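Local coordinates for DUF5063 domain-containing protein (Bacteroides fragilis, PDB 3NRH), which is of unknown function but belongs to the DUF5063 family and is predominantly alpha-helical, with two copies in its assembly, at residues P57-I62 with D140-C145; Q6-K11 with G133-M138; E15-A20 with K124-V129; A117-D122 with L151-K156. All blocks are in the same frame, centred on the assembly; numbering follows the deposited sequence.

Overall arrangement
Helices 11-28, 112-131 and 135-169 carry most of the four contacts. Contact 2 joins the two ends of the longest loop closed here, 6-11 to 133-138, and contact 3, between 15-20 and 124-129, is nested inside it. Contact 1 brings the loop after helix 35-54 onto helix 135-169, about 9 Å from contact 2, centre to centre. Contact 3 lies about 13 Å, centre to centre, from both contact 1 and contact 4, and touches each; contact 4, its centre about 6 Å from that of the chain, pairs the consecutive helices 112-131 and 135-169. Contacts 2 and 4, about 22 Å apart between centres, do not touch. N-terminal, central and C-terminal chain parts are thereby bound into one helical body.

Contact 1: residues P57-I62 with D140-C145; sequences PKCEMI and DSLAIC
The carboxylate of Asp-140 is gripped by two backbone amides in succession. Across the contact, Ile-62 N donates to OD1 at 3.0 Å along a nearly straight path, 164° at the hydrogen, reaching the oxygen on its syn side and 27° out of the carboxylate plane. The second oxygen, OD2, accepts from Gly-63 N, so both ends of the group are used and its rotation is fixed. Two N-H dipoles converging on a buried acid would be expected to stabilise its charged form. The carboxylate also meets carbon: selenomethionine Met-61, bent at both chi2 and chi3, curls its terminal CE back to 3.1 Å from Asp-140 OD2, a distance short enough to be doubtful in detail. At that bend SE rests 3.7 Å from Ala-143 CB and also brushes Ile-144 CG1.

The partners are an irregular, extended loop between helices 35-54 and 73-87 and the second and third turns of the long helix 135-169, so the contact lays connecting chain along a helix of the bundle. Ala-143 is small enough for the loop to come close, with the CA atoms of Cys-59 and Ala-143 5.1 Å apart. Cys-59 points its side chain at the helix: CB lies 3.9 Å from Ala-143 CB, while SG lies close to Leu-142 CD2, at a short 3.3 Å that model error may affect. Val-7 from the N-terminal segment touches both Cys-59 and Leu-142. Farther along the helix, the side-chain amide of Gln-146 clamps the loop backbone, NE2 donating to Pro-57 O and OE1 accepting from Cys-59 N.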
loop_
_atom_site.group_PDB
_atom_site.type_symbol
_atom_site.label_atom_id
_atom_site.label_comp_id
_atom_site.label_asym_id
_atom_site.label_seq_id
_atom_site.Cartn_x
_atom_site.Cartn_y
_atom_site.Cartn_z
ATOM N N PRO A 57 -3.777 -6.311 -16.635
ATOM C CA PRO A 57 -4.524 -5.932 -17.837
ATOM C C PRO A 57 -5.958 -6.437 -17.720
ATOM O O PRO A 57 -6.266 -7.259 -16.857
ATOM C CB PRO A 57 -3.748 -6.624 -18.950
ATOM C CG PRO A 57 -3.296 -7.886 -18.293
ATOM C CD PRO A 57 -2.826 -7.400 -16.928
ATOM N N LYS A 58 -6.835 -5.938 -18.584
ATOM C CA LYS A 58 -8.234 -6.345 -18.575
ATOM C C LYS A 58 -8.370 -7.800 -19.016
ATOM O O LYS A 58 -7.873 -8.188 -20.072
ATOM C CB LYS A 58 -9.045 -5.435 -19.502
ATOM C CG LYS A 58 -9.124 -3.992 -19.020
ATOM C CD LYS A 58 -9.643 -3.051 -20.100
ATOM C CE LYS A 58 -8.621 -2.870 -21.214
ATOM N NZ LYS A 58 -9.062 -1.859 -22.214
ATOM N N CYS A 59 -9.044 -8.598 -18.195
ATOM C CA CYS A 59 -9.242 -10.012 -18.491
ATOM C C CYS A 59 -10.717 -10.342 -18.699
ATOM O O CYS A 59 -11.591 -9.763 -18.056
ATOM C CB CYS A 59 -8.683 -10.869 -17.352
ATOM S SG CYS A 59 -6.928 -10.601 -17.027
ATOM N N GLU A 60 -10.985 -11.279 -19.600
ATOM C CA GLU A 60 -12.352 -11.692 -19.893
ATOM C C GLU A 60 -12.529 -13.183 -19.613
ATOM O O GLU A 60 -11.631 -13.977 -19.863
ATOM C CB GLU A 60 -12.686 -11.414 -21.360
ATOM C CG GLU A 60 -11.791 -12.158 -22.345
ATOM C CD GLU A 60 -12.232 -11.992 -23.786
ATOM O OE1 GLU A 60 -12.342 -10.836 -24.252
ATOM O OE2 GLU A 60 -12.467 -13.020 -24.457
HETATM N N MSE A 61 -13.691 -13.554 -19.092
HETATM C CA MSE A 61 -13.997 -14.950 -18.799
HETATM C C MSE A 61 -14.198 -15.720 -20.109
HETATM O O MSE A 61 -14.857 -15.226 -21.019
HETATM C CB MSE A 61 -15.289 -15.036 -17.983
HETATM C CG MSE A 61 -15.134 -14.705 -16.500
HETATM SE SE MSE A 61 -13.844 -15.866 -15.665
HETATM C CE MSE A 61 -14.467 -17.574 -16.308
ATOM N N ILE A 62 -13.596 -16.903 -20.226
ATOM C CA ILE A 62 -13.775 -17.758 -21.409
ATOM C C ILE A 62 -14.876 -18.726 -20.988
ATOM O O ILE A 62 -15.762 -19.074 -21.754
ATOM C CB ILE A 62 -12.519 -18.608 -21.715
ATOM C CG1 ILE A 62 -11.334 -17.703 -22.057
ATOM C CG2 ILE A 62 -12.834 -19.676 -22.765
ATOM C CD1 ILE A 62 -11.604 -16.607 -23.013
ATOM N N ASP A 140 -8.924 -17.916 -16.937
ATOM C CA ASP A 140 -10.109 -17.746 -16.107
ATOM C C ASP A 140 -9.788 -17.523 -14.638
ATOM O O ASP A 140 -10.449 -16.721 -13.978
ATOM C CB ASP A 140 -11.052 -18.938 -16.286
ATOM C CG ASP A 140 -11.820 -18.868 -17.596
ATOM O OD1 ASP A 140 -11.467 -18.008 -18.432
ATOM O OD2 ASP A 140 -12.768 -19.660 -17.791
ATOM N N SER A 141 -8.773 -18.211 -14.117
ATOM C CA SER A 141 -8.407 -18.022 -12.713
ATOM C C SER A 141 -7.912 -16.589 -12.521
ATOM O O SER A 141 -8.164 -15.967 -11.488
ATOM C CB SER A 141 -7.327 -19.029 -12.279
ATOM O OG SER A 141 -6.115 -18.876 -13.005
ATOM N N LEU A 142 -7.217 -16.063 -13.526
ATOM C CA LEU A 142 -6.714 -14.691 -13.468
ATOM C C LEU A 142 -7.890 -13.717 -13.473
ATOM O O LEU A 142 -7.958 -12.798 -12.654
ATOM C CB LEU A 142 -5.813 -14.397 -14.670
ATOM C CG LEU A 142 -5.342 -12.947 -14.787
ATOM C CD1 LEU A 142 -4.482 -12.604 -13.584
ATOM C CD2 LEU A 142 -4.560 -12.747 -16.082
ATOM N N ALA A 143 -8.819 -13.922 -14.402
ATOM C CA ALA A 143 -9.996 -13.064 -14.508
ATOM C C ALA A 143 -10.776 -13.037 -13.194
ATOM O O ALA A 143 -11.207 -11.980 -12.743
ATOM C CB ALA A 143 -10.900 -13.547 -15.646
ATOM N N ILE A 144 -10.966 -14.204 -12.587
ATOM C CA ILE A 144 -11.689 -14.292 -11.321
ATOM C C ILE A 144 -10.957 -13.533 -10.216
ATOM O O ILE A 144 -11.561 -12.764 -9.472
ATOM C CB ILE A 144 -11.866 -15.759 -10.885
ATOM C CG1 ILE A 144 -12.849 -16.458 -11.825
ATOM C CG2 ILE A 144 -12.371 -15.829 -9.443
ATOM C CD1 ILE A 144 -13.008 -17.933 -11.558
ATOM N N CYS A 145 -9.651 -13.756 -10.114
ATOM C CA CYS A 145 -8.850 -13.085 -9.102
ATOM C C CYS A 145 -8.915 -11.570 -9.280
ATOM O O CYS A 145 -9.066 -10.830 -8.308
ATOM C CB CYS A 145 -7.403 -13.560 -9.184
ATOM S SG CYS A 145 -6.353 -12.944 -7.853
#

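Contact 2: residues Q6-K11 with G133-M138; sequences QVIFDK and GLNETM
Ile-8 meets Asn-135 and selenomethionine Met-138 with two different branches, joining a short 3-10 turn near the N-terminus of the modelled chain, residues 7-9, to the first turn of helix 135-169. The tip atom CD1 lies 3.1 Å from Asn-135 ND2, a contact short enough for its exact distance to be uncertain. The shorter branch, CG2, packs beside Met-138 CB at 4.1 Å, the two side chains lying roughly perpendicular. This division follows from chi1 of 60°, which wedges Ile-8 CG1 between its own backbone N and carbonyl carbon and places CG2 beside the backbone N, anti to the carbonyl carbon.

Next to this first shell lies the ring of Phe-9, with Ile-8 CG1 over the centre of one face, 3.9 Å above the plane. From helix 112-131, Phe-130 packs against both Ile-8 and Met-138. On the helix side, Met-138 N bonds to Leu-134 O at 2.9 Å, the first full turn after the N-cap residue Leu-134. On the other side, Asp-10 N closes the 3-10 turn on Val-7 O at 2.8 Å, and Asp-10 then acts as N-cap of helix 11-28, its OD2 accepting from Asn-12 N.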
loop_
_atom_site.group_PDB
_atom_site.type_symbol
_atom_site.label_atom_id
_atom_site.label_comp_id
_atom_site.label_asym_id
_atom_site.label_seq_id
_atom_site.Cartn_x
_atom_site.Cartn_y
_atom_site.Cartn_z
ATOM N N GLN A 6 -2.833 -15.685 -24.023
ATOM C CA GLN A 6 -3.019 -14.270 -24.461
ATOM C C GLN A 6 -2.524 -13.298 -23.390
ATOM O O GLN A 6 -1.353 -12.914 -23.382
ATOM C CB GLN A 6 -4.498 -14.008 -24.759
ATOM C CG GLN A 6 -5.101 -14.970 -25.772
ATOM C CD GLN A 6 -6.522 -14.598 -26.164
ATOM O OE1 GLN A 6 -7.423 -14.549 -25.323
ATOM N NE2 GLN A 6 -6.728 -14.336 -27.449
ATOM N N VAL A 7 -3.417 -12.903 -22.487
ATOM C CA VAL A 7 -3.057 -11.982 -21.415
ATOM C C VAL A 7 -2.175 -12.668 -20.377
ATOM O O VAL A 7 -1.427 -12.010 -19.656
ATOM C CB VAL A 7 -4.312 -11.421 -20.699
ATOM C CG1 VAL A 7 -5.121 -10.568 -21.660
ATOM C CG2 VAL A 7 -5.161 -12.559 -20.163
ATOM N N ILE A 8 -2.253 -13.993 -20.310
ATOM C CA ILE A 8 -1.458 -14.744 -19.345
ATOM C C ILE A 8 0.043 -14.592 -19.581
ATOM O O ILE A 8 0.854 -15.028 -18.765
ATOM C CB ILE A 8 -1.822 -16.242 -19.367
ATOM C CG1 ILE A 8 -1.576 -16.822 -20.761
ATOM C CG2 ILE A 8 -3.272 -16.423 -18.950
ATOM C CD1 ILE A 8 -1.771 -18.317 -20.838
ATOM N N PHE A 9 0.412 -13.971 -20.697
ATOM C CA PHE A 9 1.820 -13.754 -21.011
ATOM C C PHE A 9 2.183 -12.291 -20.765
ATOM O O PHE A 9 3.341 -11.894 -20.903
ATOM C CB PHE A 9 2.103 -14.114 -22.472
ATOM C CG PHE A 9 1.800 -15.543 -22.815
ATOM C CD1 PHE A 9 2.447 -16.583 -22.155
ATOM C CD2 PHE A 9 0.863 -15.851 -23.798
ATOM C CE1 PHE A 9 2.166 -17.914 -22.469
ATOM C CE2 PHE A 9 0.574 -17.176 -24.119
ATOM C CZ PHE A 9 1.227 -18.210 -23.452
ATOM N N ASP A 10 1.179 -11.500 -20.402
ATOM C CA ASP A 10 1.364 -10.076 -20.137
ATOM C C ASP A 10 2.466 -9.848 -19.102
ATOM O O ASP A 10 2.558 -10.569 -18.108
ATOM C CB ASP A 10 0.048 -9.477 -19.639
ATOM C CG ASP A 10 0.084 -7.970 -19.566
ATOM O OD1 ASP A 10 0.036 -7.321 -20.629
ATOM O OD2 ASP A 10 0.162 -7.435 -18.443
ATOM N N LYS A 11 3.299 -8.840 -19.340
ATOM C CA LYS A 11 4.400 -8.517 -18.438
ATOM C C LYS A 11 3.898 -8.206 -17.027
ATOM O O LYS A 11 4.553 -8.532 -16.036
ATOM C CB LYS A 11 5.187 -7.319 -18.982
ATOM C CG LYS A 11 4.412 -6.006 -18.985
ATOM C CD LYS A 11 5.169 -4.916 -19.740
ATOM C CE LYS A 11 4.585 -3.536 -19.475
ATOM N NZ LYS A 11 3.140 -3.451 -19.809
ATOM N N GLY A 133 -0.583 -25.120 -15.816
ATOM C CA GLY A 133 -0.310 -25.065 -17.246
ATOM C C GLY A 133 -1.388 -25.131 -18.312
ATOM O O GLY A 133 -1.053 -25.183 -19.495
ATOM N N LEU A 134 -2.663 -25.138 -17.935
ATOM C CA LEU A 134 -3.735 -25.186 -18.931
ATOM C C LEU A 134 -4.159 -23.748 -19.238
ATOM O O LEU A 134 -4.732 -23.064 -18.390
ATOM C CB LEU A 134 -4.918 -26.005 -18.395
ATOM C CG LEU A 134 -6.091 -26.306 -19.342
ATOM C CD1 LEU A 134 -5.593 -26.991 -20.604
ATOM C CD2 LEU A 134 -7.123 -27.159 -18.619
ATOM N N ASN A 135 -3.870 -23.296 -20.454
ATOM C CA ASN A 135 -4.177 -21.932 -20.873
ATOM C C ASN A 135 -5.558 -21.395 -20.492
ATOM O O ASN A 135 -5.667 -20.307 -19.924
ATOM C CB ASN A 135 -3.979 -21.796 -22.387
ATOM C CG ASN A 135 -4.100 -20.360 -22.864
ATOM O OD1 ASN A 135 -5.191 -19.789 -22.882
ATOM N ND2 ASN A 135 -2.974 -19.767 -23.248
ATOM N N GLU A 136 -6.606 -22.149 -20.802
ATOM C CA GLU A 136 -7.973 -21.725 -20.505
ATOM C C GLU A 136 -8.240 -21.391 -19.035
ATOM O O GLU A 136 -8.785 -20.334 -18.726
ATOM C CB GLU A 136 -8.972 -22.795 -20.962
ATOM C CG GLU A 136 -8.830 -23.209 -22.421
ATOM C CD GLU A 136 -7.690 -24.187 -22.643
ATOM O OE1 GLU A 136 -7.779 -25.322 -22.129
ATOM O OE2 GLU A 136 -6.709 -23.824 -23.326
ATOM N N THR A 137 -7.874 -22.297 -18.133
ATOM C CA THR A 137 -8.098 -22.079 -16.712
ATOM C C THR A 137 -7.090 -21.101 -16.122
ATOM O O THR A 137 -7.347 -20.501 -15.083
ATOM C CB THR A 137 -8.079 -23.412 -15.919
ATOM O OG1 THR A 137 -6.893 -24.149 -16.231
ATOM C CG2 THR A 137 -9.303 -24.253 -16.274
HETATM N N MSE A 138 -5.944 -20.940 -16.781
HETATM C CA MSE A 138 -4.951 -19.984 -16.314
HETATM C C MSE A 138 -5.576 -18.611 -16.538
HETATM O O MSE A 138 -5.482 -17.716 -15.694
HETATM C CB MSE A 138 -3.654 -20.096 -17.127
HETATM C CG MSE A 138 -2.800 -21.316 -16.803
HETATM SE SE MSE A 138 -1.247 -21.452 -17.968
HETATM C CE MSE A 138 -0.173 -20.056 -17.192
#

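Contact 3: residues E15-A20 with K124-V129; sequences EFVTVA and KDFIFV
The rings of Phe-16 and Phe-126 approach each other obliquely, closest at CE2 to CE2, 3.5 Å. Their planes are inclined at 35° and their centroids stand 5.6 Å apart; the rings lie beside each other and touch at their margins, through CE2 and the neighbouring CD2 carbons. Phe-126 has a further neighbour from the same helix as Phe-16: Val-17 CG2 approaches its CZ at 3.9 Å. Beyond these segments, Leu-142 and Ser-141 of helix 135-169 lie against Phe-126, while Leu-49 and Ala-53 of helix 35-54 lie against Phe-16. The ring pair thus sits where four helices of the bundle come together.

Helices 11-28 and 112-131 cross steeply here, the short axes approaching to 10.2 Å with an angle of 117° between their directions. Both aromatic side chains hold CG opposite the backbone N, with chi1 of 178° in Phe-16, which carries both rings to the interface. One turn farther along the first helix, Ala-20 points its CB at Ile-127 CG2, 3.6 Å away. Ile-127 has its CG1 in the crowded position between N and carbonyl carbon, placing CG2 beside the backbone N, where it meets the alanine. At the margins, Lys-124 NZ forms a salt bridge with Glu-28 and Glu-15 OE1 one with Lys-52.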
loop_
_atom_site.group_PDB
_atom_site.type_symbol
_atom_site.label_atom_id
_atom_site.label_comp_id
_atom_site.label_asym_id
_atom_site.label_seq_id
_atom_site.Cartn_x
_atom_site.Cartn_y
_atom_site.Cartn_z
ATOM N N GLU A 15 4.658 -10.303 -13.242
ATOM C CA GLU A 15 5.090 -9.667 -12.007
ATOM C C GLU A 15 4.070 -9.884 -10.892
ATOM O O GLU A 15 4.442 -9.999 -9.728
ATOM C CB GLU A 15 5.327 -8.173 -12.221
ATOM C CG GLU A 15 6.425 -7.882 -13.230
ATOM C CD GLU A 15 6.962 -6.473 -13.116
ATOM O OE1 GLU A 15 6.150 -5.526 -13.040
ATOM O OE2 GLU A 15 8.203 -6.314 -13.107
ATOM N N PHE A 16 2.789 -9.942 -11.247
ATOM C CA PHE A 16 1.751 -10.182 -10.246
ATOM C C PHE A 16 1.914 -11.603 -9.700
ATOM O O PHE A 16 1.849 -11.826 -8.490
ATOM C CB PHE A 16 0.356 -10.024 -10.858
ATOM C CG PHE A 16 -0.764 -10.307 -9.892
ATOM C CD1 PHE A 16 -0.949 -9.505 -8.767
ATOM C CD2 PHE A 16 -1.616 -11.386 -10.092
ATOM C CE1 PHE A 16 -1.973 -9.782 -7.852
ATOM C CE2 PHE A 16 -2.640 -11.670 -9.187
ATOM C CZ PHE A 16 -2.817 -10.866 -8.065
ATOM N N VAL A 17 2.133 -12.562 -10.593
ATOM C CA VAL A 17 2.310 -13.949 -10.176
ATOM C C VAL A 17 3.464 -14.053 -9.181
ATOM O O VAL A 17 3.348 -14.730 -8.159
ATOM C CB VAL A 17 2.571 -14.879 -11.391
ATOM C CG1 VAL A 17 3.012 -16.258 -10.919
ATOM C CG2 VAL A 17 1.291 -15.011 -12.227
ATOM N N THR A 18 4.565 -13.362 -9.469
ATOM C CA THR A 18 5.727 -13.385 -8.586
ATOM C C THR A 18 5.423 -12.886 -7.171
ATOM O O THR A 18 5.762 -13.550 -6.189
ATOM C CB THR A 18 6.878 -12.561 -9.183
ATOM O OG1 THR A 18 7.238 -13.121 -10.450
ATOM C CG2 THR A 18 8.096 -12.584 -8.259
ATOM N N VAL A 19 4.782 -11.728 -7.044
ATOM C CA VAL A 19 4.482 -11.226 -5.705
ATOM C C VAL A 19 3.389 -12.062 -5.040
ATOM O O VAL A 19 3.401 -12.249 -3.824
ATOM C CB VAL A 19 4.058 -9.733 -5.727
ATOM C CG1 VAL A 19 2.808 -9.552 -6.561
ATOM C CG2 VAL A 19 3.846 -9.232 -4.294
ATOM N N ALA A 20 2.448 -12.565 -5.837
ATOM C CA ALA A 20 1.368 -13.390 -5.300
ATOM C C ALA A 20 1.956 -14.649 -4.651
ATOM O O ALA A 20 1.549 -15.051 -3.562
ATOM C CB ALA A 20 0.394 -13.772 -6.414
ATOM N N LYS A 124 -4.070 -17.612 -3.434
ATOM C CA LYS A 124 -3.594 -18.995 -3.513
ATOM C C LYS A 124 -4.327 -19.811 -4.580
ATOM O O LYS A 124 -3.708 -20.591 -5.309
ATOM C CB LYS A 124 -3.746 -19.681 -2.153
ATOM C CG LYS A 124 -3.244 -21.128 -2.106
ATOM C CD LYS A 124 -1.740 -21.221 -2.336
ATOM C CE LYS A 124 -1.244 -22.658 -2.176
ATOM N NZ LYS A 124 0.246 -22.753 -2.284
ATOM N N ASP A 125 -5.643 -19.643 -4.671
ATOM C CA ASP A 125 -6.413 -20.384 -5.670
ATOM C C ASP A 125 -5.926 -20.025 -7.068
ATOM O O ASP A 125 -5.821 -20.886 -7.946
ATOM C CB ASP A 125 -7.911 -20.079 -5.550
ATOM C CG ASP A 125 -8.574 -20.836 -4.411
ATOM O OD1 ASP A 125 -7.935 -21.745 -3.839
ATOM O OD2 ASP A 125 -9.745 -20.530 -4.095
ATOM N N PHE A 126 -5.618 -18.746 -7.260
ATOM C CA PHE A 126 -5.134 -18.263 -8.542
ATOM C C PHE A 126 -3.759 -18.826 -8.938
ATOM O O PHE A 126 -3.611 -19.404 -10.014
ATOM C CB PHE A 126 -5.065 -16.734 -8.534
ATOM C CG PHE A 126 -4.233 -16.166 -9.645
ATOM C CD1 PHE A 126 -4.585 -16.377 -10.975
ATOM C CD2 PHE A 126 -3.067 -15.461 -9.364
ATOM C CE1 PHE A 126 -3.783 -15.892 -12.012
ATOM C CE2 PHE A 126 -2.259 -14.972 -10.391
ATOM C CZ PHE A 126 -2.620 -15.191 -11.718
ATOM N N ILE A 127 -2.755 -18.662 -8.080
ATOM C CA ILE A 127 -1.418 -19.136 -8.433
ATOM C C ILE A 127 -1.290 -20.649 -8.549
ATOM O O ILE A 127 -0.462 -21.145 -9.319
ATOM C CB ILE A 127 -0.336 -18.608 -7.466
ATOM C CG1 ILE A 127 -0.607 -19.090 -6.042
ATOM C CG2 ILE A 127 -0.279 -17.083 -7.552
ATOM C CD1 ILE A 127 0.496 -18.718 -5.060
ATOM N N PHE A 128 -2.105 -21.385 -7.799
ATOM C CA PHE A 128 -2.069 -22.842 -7.889
ATOM C C PHE A 128 -2.452 -23.244 -9.313
ATOM O O PHE A 128 -1.719 -23.973 -9.995
ATOM C CB PHE A 128 -3.049 -23.475 -6.898
ATOM C CG PHE A 128 -3.195 -24.966 -7.066
ATOM C CD1 PHE A 128 -2.076 -25.794 -7.040
ATOM C CD2 PHE A 128 -4.449 -25.539 -7.259
ATOM C CE1 PHE A 128 -2.205 -27.178 -7.206
ATOM C CE2 PHE A 128 -4.589 -26.917 -7.426
ATOM C CZ PHE A 128 -3.462 -27.736 -7.398
ATOM N N VAL A 129 -3.597 -22.738 -9.764
ATOM C CA VAL A 129 -4.101 -23.034 -11.099
ATOM C C VAL A 129 -3.159 -22.541 -12.182
ATOM O O VAL A 129 -2.931 -23.227 -13.175
ATOM C CB VAL A 129 -5.487 -22.384 -11.323
ATOM C CG1 VAL A 129 -5.941 -22.593 -12.764
ATOM C CG2 VAL A 129 -6.490 -22.986 -10.364
#

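Contact 4: residues A117-D122 with L151-K156; sequences ADIYQD and LLWGQK
Helices 112-131 and 135-169 run at 136° to each other here, their short axes approaching to 9.4 Å, and the CA atoms of Ile-119 and Trp-153 come within 5.4 Å. They form the two arms of an alpha-alpha hairpin, the second widened by a pi-type turn at 151-153.

On one side of the contact Lys-156 reaches Asp-118, its NZ making a long, weak salt bridge with OD2 at 3.4 Å. A water reinforces the pair, accepting from Lys-156 NZ at 2.8 Å and donating to Asp-118 OD2 at 3.0 Å. The other carboxylate oxygen, OD1, is bound by Tyr-76 OH of helix 73-87. The lysine chain runs straight until it bends at chi4 (-61°), and its CD passes Asp-118 CB at 3.7 Å.

Deeper in, Ile-119 CG1 and CD1 run alongside the Lys-156 chain, pointing the other way, while CG2 turns to the indole. Asp-122 OD1, beside this core, is held by Asn-148. Gln-155, on the outer surface, packs against His-165 of the second subunit. The Ile-119 methyl CG2 stands 3.4 Å from Trp-153 CD1 and 3.7 Å from the indole NE1, a buried nitrogen with no polar partner in the model.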
loop_
_atom_site.group_PDB
_atom_site.type_symbol
_atom_site.label_atom_id
_atom_site.label_comp_id
_atom_site.label_asym_id
_atom_site.label_seq_id
_atom_site.Cartn_x
_atom_site.Cartn_y
_atom_site.Cartn_z
ATOM N N ALA A 117 -6.194 -14.350 5.773
ATOM C CA ALA A 117 -6.618 -15.662 5.298
ATOM C C ALA A 117 -7.596 -15.501 4.132
ATOM O O ALA A 117 -7.561 -16.276 3.174
ATOM C CB ALA A 117 -7.261 -16.456 6.441
ATOM N N ASP A 118 -8.461 -14.489 4.204
ATOM C CA ASP A 118 -9.419 -14.239 3.128
ATOM C C ASP A 118 -8.700 -13.856 1.836
ATOM O O ASP A 118 -9.034 -14.355 0.763
ATOM C CB ASP A 118 -10.398 -13.118 3.505
ATOM C CG ASP A 118 -11.455 -13.569 4.493
ATOM O OD1 ASP A 118 -11.563 -14.787 4.749
ATOM O OD2 ASP A 118 -12.190 -12.700 5.010
ATOM N N ILE A 119 -7.718 -12.962 1.936
ATOM C CA ILE A 119 -6.962 -12.532 0.758
ATOM C C ILE A 119 -6.228 -13.751 0.198
ATOM O O ILE A 119 -6.218 -13.988 -1.012
ATOM C CB ILE A 119 -5.948 -11.426 1.135
ATOM C CG1 ILE A 119 -6.705 -10.191 1.638
ATOM C CG2 ILE A 119 -5.070 -11.074 -0.062
ATOM C CD1 ILE A 119 -5.798 -9.130 2.244
ATOM N N TYR A 120 -5.637 -14.530 1.097
ATOM C CA TYR A 120 -4.907 -15.743 0.734
ATOM C C TYR A 120 -5.790 -16.692 -0.082
ATOM O O TYR A 120 -5.334 -17.289 -1.057
ATOM C CB TYR A 120 -4.419 -16.448 2.008
ATOM C CG TYR A 120 -3.737 -17.783 1.784
ATOM C CD1 TYR A 120 -2.369 -17.857 1.508
ATOM C CD2 TYR A 120 -4.458 -18.972 1.864
ATOM C CE1 TYR A 120 -1.737 -19.094 1.317
ATOM C CE2 TYR A 120 -3.840 -20.209 1.676
ATOM C CZ TYR A 120 -2.481 -20.264 1.402
ATOM O OH TYR A 120 -1.877 -21.489 1.197
ATOM N N GLN A 121 -7.053 -16.839 0.311
ATOM C CA GLN A 121 -7.943 -17.727 -0.421
ATOM C C GLN A 121 -7.995 -17.349 -1.898
ATOM O O GLN A 121 -7.904 -18.213 -2.768
ATOM C CB GLN A 121 -9.351 -17.695 0.171
ATOM C CG GLN A 121 -10.268 -18.781 -0.378
ATOM C CD GLN A 121 -11.640 -18.760 0.264
ATOM O OE1 GLN A 121 -11.764 -18.629 1.482
ATOM N NE2 GLN A 121 -12.681 -18.900 -0.550
ATOM N N ASP A 122 -8.149 -16.066 -2.193
ATOM C CA ASP A 122 -8.203 -15.652 -3.594
ATOM C C ASP A 122 -6.857 -15.751 -4.300
ATOM O O ASP A 122 -6.780 -16.232 -5.428
ATOM C CB ASP A 122 -8.740 -14.228 -3.721
ATOM C CG ASP A 122 -10.218 -14.196 -4.078
ATOM O OD1 ASP A 122 -10.596 -14.771 -5.127
ATOM O OD2 ASP A 122 -11.001 -13.600 -3.315
ATOM N N LEU A 151 -14.029 -6.466 -6.032
ATOM C CA LEU A 151 -15.214 -6.844 -5.280
ATOM C C LEU A 151 -14.954 -7.025 -3.794
ATOM O O LEU A 151 -15.827 -6.740 -2.976
ATOM C CB LEU A 151 -15.811 -8.143 -5.823
ATOM C CG LEU A 151 -16.415 -8.160 -7.226
ATOM C CD1 LEU A 151 -16.951 -9.557 -7.506
ATOM C CD2 LEU A 151 -17.532 -7.126 -7.338
ATOM N N LEU A 152 -13.765 -7.493 -3.422
ATOM C CA LEU A 152 -13.529 -7.711 -2.004
ATOM C C LEU A 152 -12.104 -7.756 -1.463
ATOM O O LEU A 152 -11.816 -7.085 -0.472
ATOM C CB LEU A 152 -14.258 -8.987 -1.572
ATOM C CG LEU A 152 -14.384 -9.243 -0.068
ATOM C CD1 LEU A 152 -15.161 -8.103 0.582
ATOM C CD2 LEU A 152 -15.095 -10.573 0.170
ATOM N N TRP A 153 -11.220 -8.532 -2.090
ATOM C CA TRP A 153 -9.853 -8.670 -1.583
ATOM C C TRP A 153 -9.058 -7.367 -1.498
ATOM O O TRP A 153 -8.316 -7.157 -0.538
ATOM C CB TRP A 153 -9.089 -9.744 -2.395
ATOM C CG TRP A 153 -7.669 -9.378 -2.789
ATOM C CD1 TRP A 153 -6.710 -8.807 -1.994
ATOM C CD2 TRP A 153 -7.074 -9.523 -4.078
ATOM N NE1 TRP A 153 -5.567 -8.580 -2.713
ATOM C CE2 TRP A 153 -5.760 -9.011 -3.995
ATOM C CE3 TRP A 153 -7.522 -10.037 -5.300
ATOM C CZ2 TRP A 153 -4.895 -8.996 -5.084
ATOM C CZ3 TRP A 153 -6.661 -10.019 -6.378
ATOM C CH2 TRP A 153 -5.365 -9.502 -6.263
ATOM N N GLY A 154 -9.204 -6.502 -2.497
ATOM C CA GLY A 154 -8.489 -5.239 -2.485
ATOM C C GLY A 154 -8.769 -4.410 -1.240
ATOM O O GLY A 154 -7.849 -3.845 -0.646
ATOM N N GLN A 155 -10.036 -4.331 -0.841
ATOM C CA GLN A 155 -10.400 -3.554 0.340
ATOM C C GLN A 155 -9.847 -4.211 1.603
ATOM O O GLN A 155 -9.380 -3.527 2.509
ATOM C CB GLN A 155 -11.920 -3.411 0.446
ATOM C CG GLN A 155 -12.379 -2.405 1.506
ATOM C CD GLN A 155 -12.026 -0.970 1.146
ATOM O OE1 GLN A 155 -12.398 -0.477 0.078
ATOM N NE2 GLN A 155 -11.311 -0.290 2.040
ATOM N N LYS A 156 -9.895 -5.537 1.662
ATOM C CA LYS A 156 -9.374 -6.247 2.824
ATOM C C LYS A 156 -7.875 -5.993 2.961
ATOM O O LYS A 156 -7.360 -5.866 4.070
ATOM C CB LYS A 156 -9.640 -7.747 2.701
ATOM C CG LYS A 156 -11.111 -8.118 2.820
ATOM C CD LYS A 156 -11.319 -9.611 2.656
ATOM C CE LYS A 156 -12.795 -9.988 2.763
ATOM N NZ LYS A 156 -13.377 -9.632 4.083
HETATM O O HOH W 1 -12.145 -10.124 6.520
#